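Local coordinates for protein afamin (Homo sapiens, PDB 6FAK) that carries hydrophobic molecules in body fluids, binding vitamin E and keeping lipidated Wnt proteins soluble and active, at residues T38-E41 and M42-L45; G82-K86 and H87-H91; S94-D97 and A98-L102. One frame throughout, in Å; residues are numbered along the deposited sequence.

Interaction 1 of 3, residues T38-E41 and M42-L45; sequences TFEE and MEKL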
loop_
_atom_site.group_PDB
_atom_site.type_symbol
_atom_site.label_atom_id
_atom_site.label_comp_id
_atom_site.label_asym_id
_atom_site.label_seq_id
_atom_site.Cartn_x
_atom_site.Cartn_y
_atom_site.Cartn_z
ATOM N N THR A 38 -9.213 -16.735 -16.947
ATOM C CA THR A 38 -9.690 -17.884 -16.216
ATOM C C THR A 38 -8.494 -18.741 -15.837
ATOM O O THR A 38 -7.401 -18.597 -16.382
ATOM C CB THR A 38 -10.677 -18.748 -17.079
ATOM O OG1 THR A 38 -9.996 -19.205 -18.260
ATOM C CG2 THR A 38 -11.898 -17.931 -17.526
ATOM N N PHE A 39 -8.709 -19.659 -14.916
ATOM C CA PHE A 39 -7.657 -20.606 -14.506
ATOM C C PHE A 39 -7.198 -21.562 -15.608
ATOM O O PHE A 39 -6.015 -21.895 -15.687
ATOM C CB PHE A 39 -8.042 -21.392 -13.238
ATOM C CG PHE A 39 -6.887 -22.161 -12.654
ATOM C CD1 PHE A 39 -5.921 -21.522 -11.890
ATOM C CD2 PHE A 39 -6.708 -23.519 -12.960
ATOM C CE1 PHE A 39 -4.838 -22.220 -11.381
ATOM C CE2 PHE A 39 -5.628 -24.226 -12.451
ATOM C CZ PHE A 39 -4.687 -23.569 -11.651
ATOM N N GLU A 40 -8.118 -21.977 -16.463
ATOM C CA GLU A 40 -7.757 -22.780 -17.636
ATOM C C GLU A 40 -6.791 -22.039 -18.542
ATOM O O GLU A 40 -5.840 -22.633 -19.086
ATOM C CB GLU A 40 -9.001 -23.178 -18.438
ATOM C CG GLU A 40 -9.863 -24.212 -17.727
ATOM C CD GLU A 40 -11.031 -24.725 -18.567
ATOM O OE1 GLU A 40 -11.647 -25.735 -18.147
ATOM O OE2 GLU A 40 -11.343 -24.131 -19.629
ATOM N N GLU A 41 -7.043 -20.739 -18.727
ATOM C CA GLU A 41 -6.147 -19.900 -19.521
ATOM C C GLU A 41 -4.742 -19.835 -18.895
ATOM O O GLU A 41 -3.749 -19.915 -19.612
ATOM C CB GLU A 41 -6.793 -18.524 -19.803
ATOM C CG GLU A 41 -8.046 -18.627 -20.700
ATOM C CD GLU A 41 -8.947 -17.376 -20.743
ATOM O OE1 GLU A 41 -8.886 -16.478 -19.872
ATOM O OE2 GLU A 41 -9.752 -17.273 -21.698
ATOM N N MET A 42 -4.649 -19.766 -17.570
ATOM C CA MET A 42 -3.361 -19.747 -16.877
ATOM C C MET A 42 -2.478 -20.951 -17.259
ATOM O O MET A 42 -1.306 -20.788 -17.585
ATOM C CB MET A 42 -3.541 -19.731 -15.341
ATOM C CG MET A 42 -4.262 -18.563 -14.715
ATOM S SD MET A 42 -3.249 -17.089 -14.725
ATOM C CE MET A 42 -4.344 -15.932 -15.512
ATOM N N GLU A 43 -3.081 -22.139 -17.234
ATOM C CA GLU A 43 -2.431 -23.416 -17.535
ATOM C C GLU A 43 -1.774 -23.439 -18.916
ATOM O O GLU A 43 -0.646 -23.920 -19.065
ATOM C CB GLU A 43 -3.452 -24.569 -17.406
ATOM C CG GLU A 43 -3.980 -24.836 -15.980
ATOM C CD GLU A 43 -5.109 -25.877 -15.928
ATOM O OE1 GLU A 43 -6.037 -25.849 -16.785
ATOM O OE2 GLU A 43 -5.089 -26.725 -15.011
ATOM N N LYS A 44 -2.446 -22.862 -19.912
ATOM C CA LYS A 44 -1.891 -22.780 -21.245
ATOM C C LYS A 44 -0.652 -21.891 -21.314
ATOM O O LYS A 44 0.317 -22.250 -21.991
ATOM C CB LYS A 44 -2.944 -22.282 -22.221
ATOM C CG LYS A 44 -4.141 -23.220 -22.365
ATOM C CD LYS A 44 -4.951 -22.938 -23.631
ATOM C CE LYS A 44 -5.840 -21.716 -23.483
ATOM N NZ LYS A 44 -7.084 -22.014 -22.714
ATOM N N LEU A 45 -0.656 -20.737 -20.621
ATOM C CA LEU A 45 0.579 -19.925 -20.534
ATOM C C LEU A 45 1.703 -20.668 -19.781
ATOM O O LEU A 45 2.881 -20.590 -20.176
ATOM C CB LEU A 45 0.345 -18.552 -19.921
ATOM C CG LEU A 45 1.546 -17.563 -19.907
ATOM C CD1 LEU A 45 2.065 -17.213 -21.293
ATOM C CD2 LEU A 45 1.164 -16.275 -19.197
#
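The backbone oxygen E41 O takes two amide donors from the turn that follows, and both bonds are weak: L45 N stands 3.4 Å from E41 O, and K44 N approaches the same oxygen at a poorer angle. This is the first turn of helix 39-58, opened by a capping box. T38 sits at the N-cap, where T38 OG1 accepts a weak bond from E41 N at 3.4 Å. E41 answers with its carboxylate, E41 OE1 accepting from T38 N at 3.0 Å; the donor reaches this oxygen from above the carboxylate plane, 41° out of it. H87 NE2 also bonds to E41 OE1, and K86 NZ makes a salt bridge with E41 OE2, so both oxygens of this buried acid are satisfied and its rotation is fixed. The lysine and the amino end of the helix would probably stabilise the ionised form. M42 N donates to T38 O at 3.2 Å, and M42 CG lies close to the same carbonyl. F39 has CG anti to the backbone N (chi1 -169°), which carries the ring along the helix to E43. Their side chains cross at about a right angle, F39 CE2 lying 3.6 Å from E43 OE2, with ring and carboxylate planes 52° apart. M42 CG adds an apolar touch on F39 CD1 at 4.4 Å. Beyond the turn, F39 meets Y143 edge-to-face on helix 134-148, and M42 packs on F30 of helix 22-33. K44 curls back over E41: its ammonium K44 NZ remains 5.5 Å from E41 OE2 and instead rests against the methylene E41 CG, at 4.1 Å.

Interaction 2 of 3, residues G82-K86 and H87-H91; sequences GLPQK and HNFSH. With NAG (2-acetamido-2-deoxy-beta-D-glucopyranose), chain C.
P84 lies over one face of the F89 ring, its CA 3.6 Å from the ring centroid and 11° off the normal, a CH-pi contact. L83 meets the same ring at its edge, in plane, with L83 CD2 3.9 Å from F89 CZ. The other L83 branch reaches the edge of H87, L83 CD1 lying 3.7 Å from H87 CD2. K86 runs alongside H87, fully extended and pointing the same way, so that K86 CG stands over the centre of the imidazole, 4.0 Å from its centroid. These pairings dress a Schellman motif at the carboxyl end of helix 83-86. N88 turns the chain with positive phi (58°), F89 N donates to P84 O at 2.8 Å, and N88 N bonds weakly to Q85 O. The ring of F89 folds back onto the turn because its CG sits between the backbone N and the carbonyl carbon (chi1 67°). I77 of helix 69-78 touches both L83 and F89. A serine in place of F89 would probably strip P84 CA and L83 CD2 of their ring partner and open a gap beneath the turn. The CA-CB bond of N88 is directed away from the short helix, and N88 ND2 is bonded covalently to NAG C1 (1.5 Å), as expected at an N-F-S sequon. The polar ends of K86 and H87 meet the two oxygens of the E41 carboxylate, the lysine by a salt bridge and the imidazole by a hydrogen bond. The contact thus combines apolar ring packing with a polar grip on one acid, which implies that the lysine and imidazole are held in parallel as a pair.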
loop_
_atom_site.group_PDB
_atom_site.type_symbol
_atom_site.label_atom_id
_atom_site.label_comp_id
_atom_site.label_asym_id
_atom_site.label_seq_id
_atom_site.Cartn_x
_atom_site.Cartn_y
_atom_site.Cartn_z
ATOM N N GLY A 82 -7.551 -15.433 -29.822
ATOM C CA GLY A 82 -8.782 -14.814 -29.309
ATOM C C GLY A 82 -8.745 -14.217 -27.907
ATOM O O GLY A 82 -9.713 -13.561 -27.493
ATOM N N LEU A 83 -7.626 -14.390 -27.198
ATOM C CA LEU A 83 -7.512 -13.947 -25.796
ATOM C C LEU A 83 -7.454 -12.423 -25.644
ATOM O O LEU A 83 -8.171 -11.875 -24.794
ATOM C CB LEU A 83 -6.320 -14.645 -25.141
ATOM C CG LEU A 83 -6.154 -14.475 -23.628
ATOM C CD1 LEU A 83 -6.963 -15.514 -22.863
ATOM C CD2 LEU A 83 -4.692 -14.587 -23.263
ATOM N N PRO A 84 -6.641 -11.714 -26.465
ATOM C CA PRO A 84 -6.625 -10.234 -26.330
ATOM C C PRO A 84 -8.003 -9.619 -26.571
ATOM O O PRO A 84 -8.451 -8.735 -25.831
ATOM C CB PRO A 84 -5.624 -9.793 -27.394
ATOM C CG PRO A 84 -4.711 -10.947 -27.503
ATOM C CD PRO A 84 -5.600 -12.146 -27.411
ATOM N N GLN A 85 -8.701 -10.134 -27.566
ATOM C CA GLN A 85 -10.050 -9.675 -27.897
ATOM C C GLN A 85 -11.058 -10.092 -26.802
ATOM O O GLN A 85 -11.911 -9.302 -26.416
ATOM C CB GLN A 85 -10.459 -10.253 -29.253
ATOM C CG GLN A 85 -9.586 -9.726 -30.406
ATOM C CD GLN A 85 -8.280 -10.499 -30.664
ATOM O OE1 GLN A 85 -7.944 -11.489 -29.996
ATOM N NE2 GLN A 85 -7.537 -10.036 -31.636
ATOM N N LYS A 86 -10.930 -11.306 -26.280
ATOM C CA LYS A 86 -11.829 -11.769 -25.241
ATOM C C LYS A 86 -11.767 -10.886 -23.960
ATOM O O LYS A 86 -12.816 -10.558 -23.377
ATOM C CB LYS A 86 -11.489 -13.203 -24.885
ATOM C CG LYS A 86 -12.401 -13.815 -23.854
ATOM C CD LYS A 86 -12.094 -15.278 -23.650
ATOM C CE LYS A 86 -12.846 -15.814 -22.445
ATOM N NZ LYS A 86 -12.400 -17.203 -22.133
ATOM N N HIS A 87 -10.549 -10.486 -23.552
ATOM C CA HIS A 87 -10.360 -9.725 -22.309
ATOM C C HIS A 87 -9.995 -8.277 -22.547
ATOM O O HIS A 87 -9.475 -7.597 -21.656
ATOM C CB HIS A 87 -9.356 -10.423 -21.425
ATOM C CG HIS A 87 -9.745 -11.819 -21.046
ATOM N ND1 HIS A 87 -10.949 -12.122 -20.448
ATOM C CD2 HIS A 87 -9.075 -12.986 -21.149
ATOM C CE1 HIS A 87 -11.010 -13.419 -20.203
ATOM N NE2 HIS A 87 -9.884 -13.971 -20.627
ATOM N N ASN A 88 -10.304 -7.787 -23.744
ATOM C CA ASN A 88 -10.209 -6.361 -24.053
ATOM C C ASN A 88 -8.786 -5.816 -23.818
ATOM O O ASN A 88 -8.587 -4.771 -23.188
ATOM C CB ASN A 88 -11.306 -5.583 -23.281
ATOM C CG ASN A 88 -11.586 -4.195 -23.882
ATOM O OD1 ASN A 88 -10.721 -3.322 -23.800
ATOM N ND2 ASN A 88 -12.766 -3.954 -24.479
ATOM N N PHE A 89 -7.779 -6.543 -24.285
ATOM C CA PHE A 89 -6.406 -5.964 -24.249
ATOM C C PHE A 89 -5.716 -6.033 -25.615
ATOM O O PHE A 89 -4.470 -5.877 -25.712
ATOM C CB PHE A 89 -5.560 -6.539 -23.075
ATOM C CG PHE A 89 -5.219 -7.992 -23.184
ATOM C CD1 PHE A 89 -4.065 -8.414 -23.875
ATOM C CD2 PHE A 89 -6.022 -8.953 -22.620
ATOM C CE1 PHE A 89 -3.734 -9.769 -23.986
ATOM C CE2 PHE A 89 -5.710 -10.315 -22.711
ATOM C CZ PHE A 89 -4.552 -10.732 -23.415
ATOM N N SER A 90 -6.517 -6.154 -26.688
ATOM C CA SER A 90 -5.970 -6.191 -28.054
ATOM C C SER A 90 -5.162 -4.952 -28.392
ATOM O O SER A 90 -4.202 -5.026 -29.158
ATOM C CB SER A 90 -7.095 -6.378 -29.109
ATOM O OG SER A 90 -7.876 -5.210 -29.156
ATOM N N HIS A 91 -5.585 -3.798 -27.866
ATOM C CA HIS A 91 -4.843 -2.558 -28.051
ATOM C C HIS A 91 -3.380 -2.645 -27.506
ATOM O O HIS A 91 -2.454 -2.053 -28.080
ATOM C CB HIS A 91 -5.613 -1.377 -27.443
ATOM C CG HIS A 91 -5.803 -1.459 -25.961
ATOM N ND1 HIS A 91 -6.660 -2.363 -25.359
ATOM C CD2 HIS A 91 -5.248 -0.739 -24.952
ATOM C CE1 HIS A 91 -6.625 -2.191 -24.046
ATOM N NE2 HIS A 91 -5.776 -1.213 -23.773
HETATM C C1 NAG C . -14.050 -4.581 -24.832
HETATM C C2 NAG C . -15.081 -3.477 -24.543
HETATM C C3 NAG C . -16.413 -3.716 -25.252
HETATM C C4 NAG C . -16.181 -4.051 -26.715
HETATM C C5 NAG C . -15.223 -5.229 -26.823
HETATM C C6 NAG C . -15.017 -5.652 -28.277
HETATM C C7 NAG C . -14.628 -2.463 -22.372
HETATM C C8 NAG C . -14.934 -2.465 -20.904
HETATM N N2 NAG C . -15.286 -3.363 -23.108
HETATM O O3 NAG C . -17.228 -2.540 -25.156
HETATM O O4 NAG C . -17.423 -4.350 -27.362
HETATM O O5 NAG C . -13.969 -4.861 -26.241
HETATM O O6 NAG C . -14.622 -4.523 -29.069
HETATM O O7 NAG C . -13.826 -1.682 -22.860
#

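Interaction 3 of 3, residues S94-D97 and A98-L102; sequences SKVD and AQRRL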
loop_
_atom_site.group_PDB
_atom_site.type_symbol
_atom_site.label_atom_id
_atom_site.label_comp_id
_atom_site.label_asym_id
_atom_site.label_seq_id
_atom_site.Cartn_x
_atom_site.Cartn_y
_atom_site.Cartn_z
ATOM N N SER A 94 -1.368 -4.794 -30.157
ATOM C CA SER A 94 -1.114 -3.996 -31.369
ATOM C C SER A 94 0.123 -3.086 -31.259
ATOM O O SER A 94 0.515 -2.500 -32.253
ATOM C CB SER A 94 -2.308 -3.078 -31.669
ATOM O OG SER A 94 -3.519 -3.793 -31.617
ATOM N N LYS A 95 0.690 -2.952 -30.048
ATOM C CA LYS A 95 1.963 -2.268 -29.805
ATOM C C LYS A 95 3.006 -3.321 -29.546
ATOM O O LYS A 95 2.686 -4.473 -29.306
ATOM C CB LYS A 95 1.854 -1.371 -28.563
ATOM C CG LYS A 95 0.811 -0.276 -28.695
ATOM C CD LYS A 95 0.235 0.135 -27.347
ATOM C CE LYS A 95 -1.036 0.965 -27.521
ATOM N NZ LYS A 95 -0.736 2.328 -28.059
ATOM N N VAL A 96 4.263 -2.913 -29.573
ATOM C CA VAL A 96 5.374 -3.807 -29.296
ATOM C C VAL A 96 6.314 -3.198 -28.247
ATOM O O VAL A 96 6.270 -1.982 -27.990
ATOM C CB VAL A 96 6.124 -4.159 -30.590
ATOM C CG1 VAL A 96 5.146 -4.724 -31.621
ATOM C CG2 VAL A 96 6.865 -2.951 -31.145
ATOM N N ASP A 97 7.116 -4.072 -27.630
ATOM C CA ASP A 97 8.204 -3.716 -26.722
ATOM C C ASP A 97 7.765 -2.666 -25.689
ATOM O O ASP A 97 6.745 -2.907 -25.007
ATOM C CB ASP A 97 9.452 -3.340 -27.541
ATOM C CG ASP A 97 9.923 -4.498 -28.465
ATOM O OD1 ASP A 97 9.725 -5.709 -28.157
ATOM O OD2 ASP A 97 10.503 -4.189 -29.515
ATOM N N ALA A 98 8.480 -1.535 -25.561
ATOM C CA ALA A 98 8.215 -0.563 -24.476
ATOM C C ALA A 98 6.762 -0.056 -24.431
ATOM O O ALA A 98 6.178 0.056 -23.358
ATOM C CB ALA A 98 9.155 0.629 -24.581
ATOM N N GLN A 99 6.194 0.263 -25.592
ATOM C CA GLN A 99 4.800 0.722 -25.689
ATOM C C GLN A 99 3.810 -0.386 -25.244
ATOM O O GLN A 99 2.836 -0.104 -24.535
ATOM C CB GLN A 99 4.490 1.232 -27.097
ATOM C CG GLN A 99 5.413 2.398 -27.489
ATOM C CD GLN A 99 5.002 3.101 -28.773
ATOM O OE1 GLN A 99 4.437 2.493 -29.694
ATOM N NE2 GLN A 99 5.319 4.391 -28.855
ATOM N N ARG A 100 4.141 -1.637 -25.571
ATOM C CA ARG A 100 3.330 -2.766 -25.155
ATOM C C ARG A 100 3.441 -2.958 -23.632
ATOM O O ARG A 100 2.438 -3.220 -22.989
ATOM C CB ARG A 100 3.719 -4.054 -25.900
ATOM C CG ARG A 100 2.971 -5.286 -25.448
ATOM C CD ARG A 100 3.447 -6.558 -26.140
ATOM N NE ARG A 100 2.903 -6.695 -27.501
ATOM C CZ ARG A 100 3.153 -7.716 -28.331
ATOM N NH1 ARG A 100 2.596 -7.741 -29.548
ATOM N NH2 ARG A 100 3.899 -8.744 -27.932
ATOM N N ARG A 101 4.648 -2.872 -23.095
ATOM C CA ARG A 101 4.874 -2.957 -21.635
ATOM C C ARG A 101 4.088 -1.910 -20.833
ATOM O O ARG A 101 3.504 -2.210 -19.784
ATOM C CB ARG A 101 6.358 -2.877 -21.323
ATOM C CG ARG A 101 7.131 -4.124 -21.713
ATOM C CD ARG A 101 8.640 -3.859 -21.813
ATOM N NE ARG A 101 9.140 -3.257 -20.600
ATOM C CZ ARG A 101 10.170 -2.408 -20.506
ATOM N NH1 ARG A 101 10.513 -1.921 -19.326
ATOM N NH2 ARG A 101 10.866 -2.052 -21.593
ATOM N N LEU A 102 4.028 -0.713 -21.384
ATOM C CA LEU A 102 3.338 0.384 -20.775
ATOM C C LEU A 102 1.819 0.151 -20.816
ATOM O O LEU A 102 1.146 0.286 -19.801
ATOM C CB LEU A 102 3.726 1.724 -21.477
ATOM C CG LEU A 102 3.106 3.015 -20.915
ATOM C CD1 LEU A 102 3.517 3.245 -19.480
ATOM C CD2 LEU A 102 3.523 4.236 -21.745
HETATM O O HOH W 1 4.588 -0.164 -30.684
#
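R100 reaches back to K95, its NE donating a weak bond to K95 O at 2.9 Å with a bent N-H...O angle of 129°. The arginine leaves the helix with CG anti to the backbone N (chi1 176°) and then bends at chi3, which brings the guanidinium to this carbonyl at an oblique angle. The backbone carries two further bonds into the first turn: R100 N to V96 O at 3.2 Å, the donor lying well above the carbonyl plane, and R101 N to D97 O at 2.8 Å, nearly straight. R101 also lays its aliphatic stem by the same carbonyl, R101 CG being 3.5 Å from D97 O. Nearby, K95 CB rests 4.0 Å from Q99 CB, and K95 CD brushes the carbonyl Q99 O. One water ties V96 to Q99, accepting from V96 N at 3.0 Å and donating to Q99 OE1 at 2.8 Å; it bridges the incoming loop to a side chain of the first turn at the amino end of helix 97-106. Further out, the R100 guanidinium is positioned by two more partners: NH1 bonds to C93 O, and NH2 forms a salt bridge with E75, so the group is gripped by carbonyls and a carboxylate together. R101 NH1 pairs with E250. The turn therefore joins the loop after helix 90-93 to helix 97-106, while R100 and R101 both pack on helix 69-78 through Q74, and the salt bridge of R101 reaches helix 231-250 in the second albumin repeat.

Overall arrangement
All three contacts lie in the first albumin repeat, on the same side of the chain's centre and 27 to 29 Å from it. Interactions 1 and 2, their centres 15 Å apart, are clasped by E41: its OE2 is 2.7 Å from K86 NZ and its OE1 2.8 Å from H87 NE2, while the E41 carboxyl carbon packs on L83. Interaction 3 continues the chain from interaction 2, with centres 14 Å apart, but stays about 11 Å from interaction 1 at the nearest atoms. Helix 69-78 is a shared neighbour of all three. Interaction 3 also reaches, through E250, the segment 194-298 that forms the pocket for hydrophobic ligands.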